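PDB 4PIT: ripening-associated protein from Musa acuminata, which probably acts as a carbohydrate-binding lectin of the jacalin family and here holds mannose-containing glycan in two neighbouring pockets. Local coordinates for residues F18-A23 / V40-T45; V29-G34 / L92-N97; F112-A117 / I135-E140. The protein carries 1 engineered substitution. All coordinates share one frame; numbering follows the deposited sequence. Where two conformers were deposited one is given.

How the contacts relate
The three contacts are three seams of one jacalin-type beta-prism, each joining a different pair of its three antiparallel sheets. Contact 1 joins the sheet holding strand 16-19 to the one holding strand 37-46. Contact 2 joins that second sheet, through strand 25-33, to the sheet of strand 86-96, and contact 3 links this third sheet, through strand 110-116, back to the first at strand 134-140. Their centres lie about 13 to 15 Å apart. Along the chain contacts 1 and 2 interleave, while contact 3 opens after both have closed. Together they contribute to the apolar interior of the prism, with mannose bound at the end reached by Gly-34 and the second subunit meeting contact 3.

Contact 1: residues F18-A23 / V40-T45; sequences FDMGPA and VDVTFT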
loop_
_atom_site.group_PDB
_atom_site.type_symbol
_atom_site.label_atom_id
_atom_site.label_comp_id
_atom_site.label_asym_id
_atom_site.label_seq_id
_atom_site.Cartn_x
_atom_site.Cartn_y
_atom_site.Cartn_z
ATOM N N PHE B 18 7.196 -13.076 -10.866
ATOM C CA PHE B 18 7.495 -12.262 -12.037
ATOM C C PHE B 18 7.842 -10.850 -11.582
ATOM O O PHE B 18 7.410 -10.402 -10.512
ATOM C CB PHE B 18 6.343 -12.231 -13.048
ATOM C CG PHE B 18 5.100 -11.523 -12.569
ATOM C CD1 PHE B 18 4.935 -10.156 -12.773
ATOM C CD2 PHE B 18 4.044 -12.241 -12.020
ATOM C CE1 PHE B 18 3.749 -9.514 -12.400
ATOM C CE2 PHE B 18 2.865 -11.600 -11.632
ATOM C CZ PHE B 18 2.714 -10.245 -11.835
ATOM N N ASP B 19 8.585 -10.122 -12.424
ATOM C CA ASP B 19 9.003 -8.771 -12.078
ATOM C C ASP B 19 9.341 -8.037 -13.368
ATOM O O ASP B 19 10.375 -8.312 -13.998
ATOM C CB ASP B 19 10.201 -8.841 -11.108
ATOM C CG ASP B 19 10.651 -7.495 -10.564
ATOM O OD1 ASP B 19 10.132 -6.466 -11.026
ATOM O OD2 ASP B 19 11.589 -7.475 -9.732
ATOM N N MET B 20 8.476 -7.085 -13.751
ATOM C CA MET B 20 8.622 -6.279 -14.977
ATOM C C MET B 20 9.739 -5.247 -14.833
ATOM O O MET B 20 10.311 -4.801 -15.825
ATOM C CB MET B 20 7.273 -5.573 -15.144
ATOM C CG MET B 20 6.939 -5.071 -16.455
ATOM S SD MET B 20 5.347 -4.227 -16.113
ATOM C CE MET B 20 5.592 -2.876 -17.251
ATOM N N GLY B 21 9.991 -4.802 -13.610
ATOM C CA GLY B 21 10.912 -3.705 -13.384
ATOM C C GLY B 21 10.179 -2.384 -13.559
ATOM O O GLY B 21 9.020 -2.336 -13.979
ATOM N N PRO B 22 10.914 -1.280 -13.322
ATOM C CA PRO B 22 10.307 0.056 -13.375
ATOM C C PRO B 22 10.667 0.905 -14.589
ATOM O O PRO B 22 10.372 2.093 -14.571
ATOM C CB PRO B 22 10.954 0.716 -12.165
ATOM C CG PRO B 22 12.340 0.175 -12.162
ATOM C CD PRO B 22 12.278 -1.225 -12.779
ATOM N N ALA B 23 11.328 0.337 -15.600
ATOM C CA ALA B 23 11.852 1.154 -16.687
ATOM C C ALA B 23 10.911 1.432 -17.846
ATOM O O ALA B 23 11.236 2.293 -18.682
ATOM C CB ALA B 23 13.107 0.499 -17.233
ATOM N N VAL B 40 -3.037 -11.381 -16.019
ATOM C CA VAL B 40 -2.985 -10.003 -16.527
ATOM C C VAL B 40 -2.000 -9.901 -17.685
ATOM O O VAL B 40 -0.895 -10.434 -17.571
ATOM C CB VAL B 40 -2.578 -8.983 -15.415
ATOM C CG1 VAL B 40 -2.637 -7.551 -15.918
ATOM C CG2 VAL B 40 -3.419 -9.113 -14.158
ATOM N N ASP B 41 -2.363 -9.130 -18.753
ATOM C CA ASP B 41 -1.453 -8.786 -19.831
ATOM C C ASP B 41 -1.013 -7.374 -19.532
ATOM O O ASP B 41 -1.877 -6.524 -19.297
ATOM C CB ASP B 41 -2.081 -8.816 -21.222
ATOM C CG ASP B 41 -2.294 -10.154 -21.857
ATOM O OD1 ASP B 41 -1.743 -11.153 -21.343
ATOM O OD2 ASP B 41 -2.970 -10.204 -22.895
ATOM N N VAL B 42 0.278 -7.097 -19.537
ATOM C CA VAL B 42 0.736 -5.728 -19.392
ATOM C C VAL B 42 1.380 -5.368 -20.691
ATOM O O VAL B 42 2.279 -6.095 -21.152
ATOM C CB VAL B 42 1.704 -5.494 -18.203
ATOM C CG1 VAL B 42 2.144 -4.035 -18.101
ATOM C CG2 VAL B 42 1.104 -5.997 -16.867
ATOM N N THR B 43 0.905 -4.277 -21.321
ATOM C CA THR B 43 1.479 -3.811 -22.592
ATOM C C THR B 43 2.203 -2.524 -22.319
ATOM O O THR B 43 1.651 -1.624 -21.671
ATOM C CB THR B 43 0.388 -3.669 -23.680
ATOM O OG1 THR B 43 -0.252 -4.941 -23.886
ATOM C CG2 THR B 43 0.967 -3.207 -25.040
ATOM N N PHE B 44 3.442 -2.435 -22.807
ATOM C CA PHE B 44 4.253 -1.269 -22.540
ATOM C C PHE B 44 5.098 -0.909 -23.741
ATOM O O PHE B 44 5.254 -1.726 -24.661
ATOM C CB PHE B 44 5.161 -1.550 -21.325
ATOM C CG PHE B 44 6.088 -2.731 -21.505
ATOM C CD1 PHE B 44 7.320 -2.577 -22.142
ATOM C CD2 PHE B 44 5.729 -3.992 -21.040
ATOM C CE1 PHE B 44 8.170 -3.680 -22.340
ATOM C CE2 PHE B 44 6.593 -5.082 -21.218
ATOM C CZ PHE B 44 7.805 -4.907 -21.843
ATOM N N THR B 45 5.622 0.315 -23.745
ATOM C CA THR B 45 6.539 0.765 -24.783
ATOM C C THR B 45 7.877 1.071 -24.148
ATOM O O THR B 45 7.976 1.455 -22.969
ATOM C CB THR B 45 5.991 1.976 -25.563
ATOM O OG1 THR B 45 5.840 3.058 -24.652
ATOM C CG2 THR B 45 4.657 1.689 -26.278
#
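The apolar part of this contact rests on the end of Met-20, whose thioether reaches across to Val-42 and Phe-44. Met-20 CE lies 3.7 Å from Val-42 CG1, and Met-20 SD is 3.8 Å from the same methyl. That branch of the valine is presented because CG1 stands anti to the backbone N (chi1 -180°). The methionine crosses Val-42 at a slant but runs past Phe-44 in the opposite sense, leaving Met-20 CE 4.0 Å from Phe-44 CD2, neither squarely over the ring nor at its edge. Strand 16-19 belongs to one sheet of the beta-prism and strand 37-46 to the next, so the methionine spans the seam between two sheets. Phe-124 touches both Met-20 and Val-42 and adds to the buried layer, while Tyr-24 stacks with the ring of Phe-44. The hydrogen bonding lies on the 18-23 side alone: Gly-21 N donates to Asp-19 OD1 at 3.1 Å, closing an Asx turn. The bond is bent, 137° at the hydrogen, and arrives from above the carboxylate plane. Asp-19 has further partners, OD1 being also hydrogen-bonded to Tyr-138 OH, and OD2 making a salt bridge to Lys-6.

Contact 2: residues V29-G34 / L92-N97; sequences VKIFSG and LGFSTN. With MAN (alpha-D-mannopyranose), chain G.
Ile-31 turns CG1 anti to its carbonyl carbon (chi1 -62°), and an extended chi2 carries CD1 out toward Phe-94, whose ring is swung to the backbone-N side (chi1 -70°). The methyl comes to the edge of the ring, in its plane, and straddles one C-C bond: Ile-31 CD1 is 3.7 Å from Phe-94 CE1 and 3.7 Å from Phe-94 CD1. It also faces Leu-92, with Ile-31 CD1 4.1 Å from the carbonyl O of Leu-92 and a looser 4.4 Å from Leu-92 CD2. Further along, Val-29 CG1 reaches the ring more distantly, 4.5 Å from Phe-94 CE1. These side chains pack between two sheets of the jacalin beta-prism. Their strand segments run nearly antiparallel, at 155°, their axes coming no closer than 9.2 Å, so the sheets meet through side chains and not through backbone pairing. Met-76 and Ile-65 also pack on Phe-94, extending the apolar interior. Where strand 25-33 runs out, the segment becomes part of a glycan pocket: Gly-34 N comes 3.2 Å from O6 of the bound mannose. The same sugar is hydrogen-bonded by the backbone N atoms of Asp-35, Val-36 and Gly-60 and by Asp-38 OD2.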
loop_
_atom_site.group_PDB
_atom_site.type_symbol
_atom_site.label_atom_id
_atom_site.label_comp_id
_atom_site.label_asym_id
_atom_site.label_seq_id
_atom_site.Cartn_x
_atom_site.Cartn_y
_atom_site.Cartn_z
ATOM N N VAL B 29 -3.359 -2.315 -19.514
ATOM C CA VAL B 29 -3.408 -3.475 -18.653
ATOM C C VAL B 29 -4.681 -4.223 -19.010
ATOM O O VAL B 29 -5.747 -3.624 -18.983
ATOM C CB VAL B 29 -3.360 -3.066 -17.152
ATOM C CG1 VAL B 29 -3.577 -4.269 -16.233
ATOM C CG2 VAL B 29 -2.025 -2.373 -16.807
ATOM N N LYS B 30 -4.592 -5.524 -19.267
ATOM C CA LYS B 30 -5.764 -6.333 -19.573
ATOM C C LYS B 30 -5.888 -7.323 -18.459
ATOM O O LYS B 30 -4.982 -8.149 -18.275
ATOM C CB LYS B 30 -5.585 -7.024 -20.940
ATOM C CG LYS B 30 -6.810 -7.767 -21.433
ATOM C CD LYS B 30 -6.560 -8.373 -22.823
ATOM C CE LYS B 30 -6.575 -7.376 -23.959
ATOM N NZ LYS B 30 -6.196 -8.045 -25.244
ATOM N N ILE B 31 -6.963 -7.214 -17.668
ATOM C CA ILE B 31 -7.173 -8.109 -16.535
ATOM C C ILE B 31 -8.124 -9.218 -16.966
ATOM O O ILE B 31 -9.236 -8.919 -17.405
ATOM C CB ILE B 31 -7.741 -7.316 -15.327
ATOM C CG1 ILE B 31 -6.729 -6.210 -14.859
ATOM C CG2 ILE B 31 -8.112 -8.279 -14.155
ATOM C CD1 ILE B 31 -7.322 -5.101 -13.886
ATOM N N PHE B 32 -7.717 -10.499 -16.795
ATOM C CA PHE B 32 -8.562 -11.661 -17.138
ATOM C C PHE B 32 -9.158 -12.169 -15.878
ATOM O O PHE B 32 -8.424 -12.447 -14.918
ATOM C CB PHE B 32 -7.759 -12.770 -17.815
ATOM C CG PHE B 32 -7.189 -12.350 -19.147
ATOM C CD1 PHE B 32 -5.983 -11.659 -19.214
ATOM C CD2 PHE B 32 -7.816 -12.727 -20.332
ATOM C CE1 PHE B 32 -5.418 -11.328 -20.457
ATOM C CE2 PHE B 32 -7.250 -12.403 -21.578
ATOM C CZ PHE B 32 -6.073 -11.676 -21.623
ATOM N N SER B 33 -10.483 -12.250 -15.824
ATOM C CA SER B 33 -11.100 -12.687 -14.588
ATOM C C SER B 33 -12.363 -13.469 -14.815
ATOM O O SER B 33 -13.040 -13.307 -15.842
ATOM C CB SER B 33 -11.434 -11.479 -13.706
ATOM O OG SER B 33 -12.412 -10.632 -14.295
ATOM N N GLY B 34 -12.736 -14.211 -13.795
ATOM C CA GLY B 34 -14.010 -14.938 -13.779
ATOM C C GLY B 34 -14.451 -14.945 -12.336
ATOM O O GLY B 34 -14.723 -13.882 -11.765
ATOM N N LEU B 92 -9.575 -7.503 -8.405
ATOM C CA LEU B 92 -8.511 -6.524 -8.651
ATOM C C LEU B 92 -9.058 -5.358 -9.452
ATOM O O LEU B 92 -9.669 -5.534 -10.503
ATOM C CB LEU B 92 -7.343 -7.188 -9.399
ATOM C CG LEU B 92 -6.143 -6.281 -9.772
ATOM C CD1 LEU B 92 -5.411 -5.821 -8.517
ATOM C CD2 LEU B 92 -5.159 -7.041 -10.639
ATOM N N GLY B 93 -8.760 -4.170 -8.977
ATOM C CA GLY B 93 -9.127 -2.970 -9.708
ATOM C C GLY B 93 -8.042 -1.924 -9.637
ATOM O O GLY B 93 -7.072 -2.061 -8.879
ATOM N N PHE B 94 -8.220 -0.859 -10.442
ATOM C CA PHE B 94 -7.262 0.250 -10.486
ATOM C C PHE B 94 -7.975 1.557 -10.631
ATOM O O PHE B 94 -9.059 1.607 -11.231
ATOM C CB PHE B 94 -6.331 0.111 -11.711
ATOM C CG PHE B 94 -5.339 -1.018 -11.622
ATOM C CD1 PHE B 94 -5.665 -2.291 -12.082
ATOM C CD2 PHE B 94 -4.079 -0.813 -11.071
ATOM C CE1 PHE B 94 -4.738 -3.343 -11.998
ATOM C CE2 PHE B 94 -3.151 -1.874 -10.983
ATOM C CZ PHE B 94 -3.492 -3.129 -11.449
ATOM N N SER B 95 -7.323 2.624 -10.178
ATOM C CA SER B 95 -7.757 4.000 -10.374
ATOM C C SER B 95 -6.738 4.721 -11.217
ATOM O O SER B 95 -5.545 4.513 -11.048
ATOM C CB SER B 95 -7.864 4.741 -9.031
ATOM O OG SER B 95 -8.660 4.035 -8.098
ATOM N N THR B 96 -7.199 5.570 -12.123
ATOM C CA THR B 96 -6.312 6.479 -12.827
ATOM C C THR B 96 -6.694 7.875 -12.365
ATOM O O THR B 96 -7.654 8.049 -11.618
ATOM C CB THR B 96 -6.355 6.343 -14.348
ATOM O OG1 THR B 96 -7.587 6.910 -14.823
ATOM C CG2 THR B 96 -6.146 4.917 -14.851
ATOM N N ASN B 97 -5.962 8.880 -12.839
ATOM C CA ASN B 97 -6.307 10.257 -12.518
ATOM C C ASN B 97 -7.601 10.661 -13.256
ATOM O O ASN B 97 -8.134 11.735 -12.984
ATOM C CB ASN B 97 -5.143 11.177 -12.891
ATOM C CG ASN B 97 -4.736 11.087 -14.346
ATOM O OD1 ASN B 97 -4.597 10.004 -14.916
ATOM N ND2 ASN B 97 -4.508 12.232 -14.986
HETATM C C1 MAN G . -14.888 -19.180 -14.056
HETATM C C2 MAN G . -14.584 -18.912 -15.526
HETATM C C3 MAN G . -13.164 -19.357 -15.881
HETATM C C4 MAN G . -12.130 -18.774 -14.918
HETATM C C5 MAN G . -12.509 -19.079 -13.469
HETATM C C6 MAN G . -11.606 -18.394 -12.458
HETATM O O2 MAN G . -14.771 -17.528 -15.776
HETATM O O3 MAN G . -12.829 -18.989 -17.213
HETATM O O4 MAN G . -10.875 -19.368 -15.209
HETATM O O5 MAN G . -13.852 -18.625 -13.215
HETATM O O6 MAN G . -11.643 -16.967 -12.580
#

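Contact 3: residues F112-A117 / I135-E140; sequences FSLPIA and IGVYLE
Leu-114 and Val-137 meet tip to tip, and the leucine is the side chain to follow. Leu-114 CB points toward strand 134-140 but is still 5.8 Å from Val-137 CG2. CG stands anti to the backbone N (chi1 -177°), which brings the branch point nearer, Leu-114 CG being 5.1 Å from Val-137 CG2. There the chain forks. Leu-114 CD2 does the touching, ending 3.6 Å from Val-137 CG2, while CD1 diverges and keeps well clear of that methyl. The valine offers CG2 because this branch sits between its backbone N and carbonyl carbon, with CG1 placed beside the N.

Two residues further along each strand, Ile-116 and Leu-139 repeat the theme less directly. They meet at a slant, with Ile-116 CD1 3.8 Å from Leu-139 CD2. The two pairs are not isolated from each other: Val-137 CG2 lies 3.9 Å from Leu-139 CD2, and Leu-114 CD2 is 4.2 Å from Ile-116 CD1, so four methyls form a continuous patch. Strand 110-116 is the outermost strand of its sheet within this chain and strand 134-140 lies inside another sheet of the beta-prism. Val-7, on strand 5-11 beside strand 134-140, packs on Leu-114, Val-137 and Leu-139.

The second subunit closes in here as well. Its Leu-114 packs on this Leu-114, and Ile-116 pairs with one of its strands in an antiparallel ladder that carries the sheet across the dimer interface. Between the two segments, every close approach is carbon against carbon, so cohesion between them probably comes from dispersion and the exclusion of water, while the directional bonding lies with the strands' own neighbours and the partner subunit.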
loop_
_atom_site.group_PDB
_atom_site.type_symbol
_atom_site.label_atom_id
_atom_site.label_comp_id
_atom_site.label_asym_id
_atom_site.label_seq_id
_atom_site.Cartn_x
_atom_site.Cartn_y
_atom_site.Cartn_z
ATOM N N PHE B 112 -7.542 -5.392 0.257
ATOM C CA PHE B 112 -6.342 -4.580 0.288
ATOM C C PHE B 112 -6.618 -3.336 -0.526
ATOM O O PHE B 112 -7.464 -3.350 -1.437
ATOM C CB PHE B 112 -5.092 -5.311 -0.212
ATOM C CG PHE B 112 -5.061 -5.571 -1.696
ATOM C CD1 PHE B 112 -5.631 -6.720 -2.227
ATOM C CD2 PHE B 112 -4.420 -4.687 -2.561
ATOM C CE1 PHE B 112 -5.621 -6.954 -3.614
ATOM C CE2 PHE B 112 -4.397 -4.925 -3.944
ATOM C CZ PHE B 112 -4.966 -6.065 -4.457
ATOM N N SER B 113 -5.897 -2.278 -0.228
ATOM C CA SER B 113 -6.066 -1.037 -0.958
ATOM C C SER B 113 -4.810 -0.239 -0.964
ATOM O O SER B 113 -4.129 -0.128 0.082
ATOM C CB SER B 113 -7.191 -0.202 -0.358
ATOM O OG SER B 113 -6.988 0.026 1.032
ATOM N N LEU B 114 -4.511 0.355 -2.139
ATOM C CA LEU B 114 -3.376 1.209 -2.290
ATOM C C LEU B 114 -3.777 2.562 -2.843
ATOM O O LEU B 114 -3.643 2.812 -4.047
ATOM C CB LEU B 114 -2.266 0.554 -3.140
ATOM C CG LEU B 114 -1.002 1.368 -3.275
ATOM C CD1 LEU B 114 -0.238 1.425 -1.944
ATOM C CD2 LEU B 114 -0.130 0.796 -4.388
ATOM N N PRO B 115 -4.279 3.469 -1.977
ATOM C CA PRO B 115 -4.484 4.851 -2.424
ATOM C C PRO B 115 -3.124 5.539 -2.496
ATOM O O PRO B 115 -2.284 5.280 -1.651
ATOM C CB PRO B 115 -5.385 5.455 -1.342
ATOM C CG PRO B 115 -5.354 4.542 -0.217
ATOM C CD PRO B 115 -4.513 3.333 -0.519
ATOM N N ILE B 116 -2.857 6.309 -3.545
ATOM C CA ILE B 116 -1.566 6.978 -3.700
ATOM C C ILE B 116 -1.841 8.485 -3.660
ATOM O O ILE B 116 -2.331 9.063 -4.637
ATOM C CB ILE B 116 -0.766 6.536 -4.958
ATOM C CG1 ILE B 116 -0.606 4.988 -5.047
ATOM C CG2 ILE B 116 0.636 7.204 -4.955
ATOM C CD1 ILE B 116 -0.161 4.513 -6.354
ATOM N N ALA B 117 -1.571 9.110 -2.518
ATOM C CA ALA B 117 -1.797 10.546 -2.351
ATOM C C ALA B 117 -0.854 11.355 -3.248
ATOM O O ALA B 117 -1.235 12.422 -3.752
ATOM C CB ALA B 117 -1.614 10.951 -0.896
ATOM N N ILE B 135 0.138 -9.632 -6.682
ATOM C CA ILE B 135 0.552 -8.464 -7.476
ATOM C C ILE B 135 1.092 -7.385 -6.553
ATOM O O ILE B 135 0.580 -7.171 -5.461
ATOM C CB ILE B 135 -0.615 -7.953 -8.372
ATOM C CG1 ILE B 135 -0.075 -6.969 -9.444
ATOM C CG2 ILE B 135 -1.751 -7.341 -7.532
ATOM C CD1 ILE B 135 -1.118 -6.622 -10.604
ATOM N N GLY B 136 2.118 -6.689 -7.031
ATOM C CA GLY B 136 2.704 -5.529 -6.377
ATOM C C GLY B 136 3.086 -4.524 -7.448
ATOM O O GLY B 136 2.993 -4.799 -8.659
ATOM N N VAL B 137 3.467 -3.323 -6.996
ATOM C CA VAL B 137 3.778 -2.237 -7.929
ATOM C C VAL B 137 5.044 -1.490 -7.588
ATOM O O VAL B 137 5.441 -1.399 -6.423
ATOM C CB VAL B 137 2.602 -1.209 -8.020
ATOM C CG1 VAL B 137 1.367 -1.814 -8.692
ATOM C CG2 VAL B 137 2.240 -0.604 -6.678
ATOM N N TYR B 138 5.672 -0.955 -8.625
ATOM C CA TYR B 138 6.738 0.044 -8.512
ATOM C C TYR B 138 6.082 1.395 -8.473
ATOM O O TYR B 138 5.068 1.578 -9.165
ATOM C CB TYR B 138 7.685 0.004 -9.711
ATOM C CG TYR B 138 8.611 -1.186 -9.719
ATOM C CD1 TYR B 138 8.175 -2.435 -10.162
ATOM C CD2 TYR B 138 9.946 -1.051 -9.360
ATOM C CE1 TYR B 138 9.038 -3.527 -10.212
ATOM C CE2 TYR B 138 10.824 -2.130 -9.416
ATOM C CZ TYR B 138 10.366 -3.375 -9.828
ATOM O OH TYR B 138 11.237 -4.441 -9.854
ATOM N N LEU B 139 6.659 2.365 -7.711
ATOM C CA LEU B 139 6.095 3.723 -7.638
ATOM C C LEU B 139 7.109 4.746 -8.063
ATOM O O LEU B 139 8.305 4.555 -7.871
ATOM C CB LEU B 139 5.687 4.046 -6.179
ATOM C CG LEU B 139 4.630 3.128 -5.583
ATOM C CD1 LEU B 139 4.339 3.508 -4.121
ATOM C CD2 LEU B 139 3.340 3.133 -6.387
ATOM N N GLU B 140 6.613 5.871 -8.561
ATOM C CA GLU B 140 7.460 7.019 -8.871
ATOM C C GLU B 140 6.620 8.270 -8.665
ATOM O O GLU B 140 5.397 8.187 -8.564
ATOM C CB GLU B 140 8.047 6.913 -10.273
ATOM C CG GLU B 140 7.137 7.208 -11.425
ATOM C CD GLU B 140 8.039 7.384 -12.640
ATOM O OE1 GLU B 140 8.882 6.493 -12.892
ATOM O OE2 GLU B 140 8.044 8.492 -13.211
#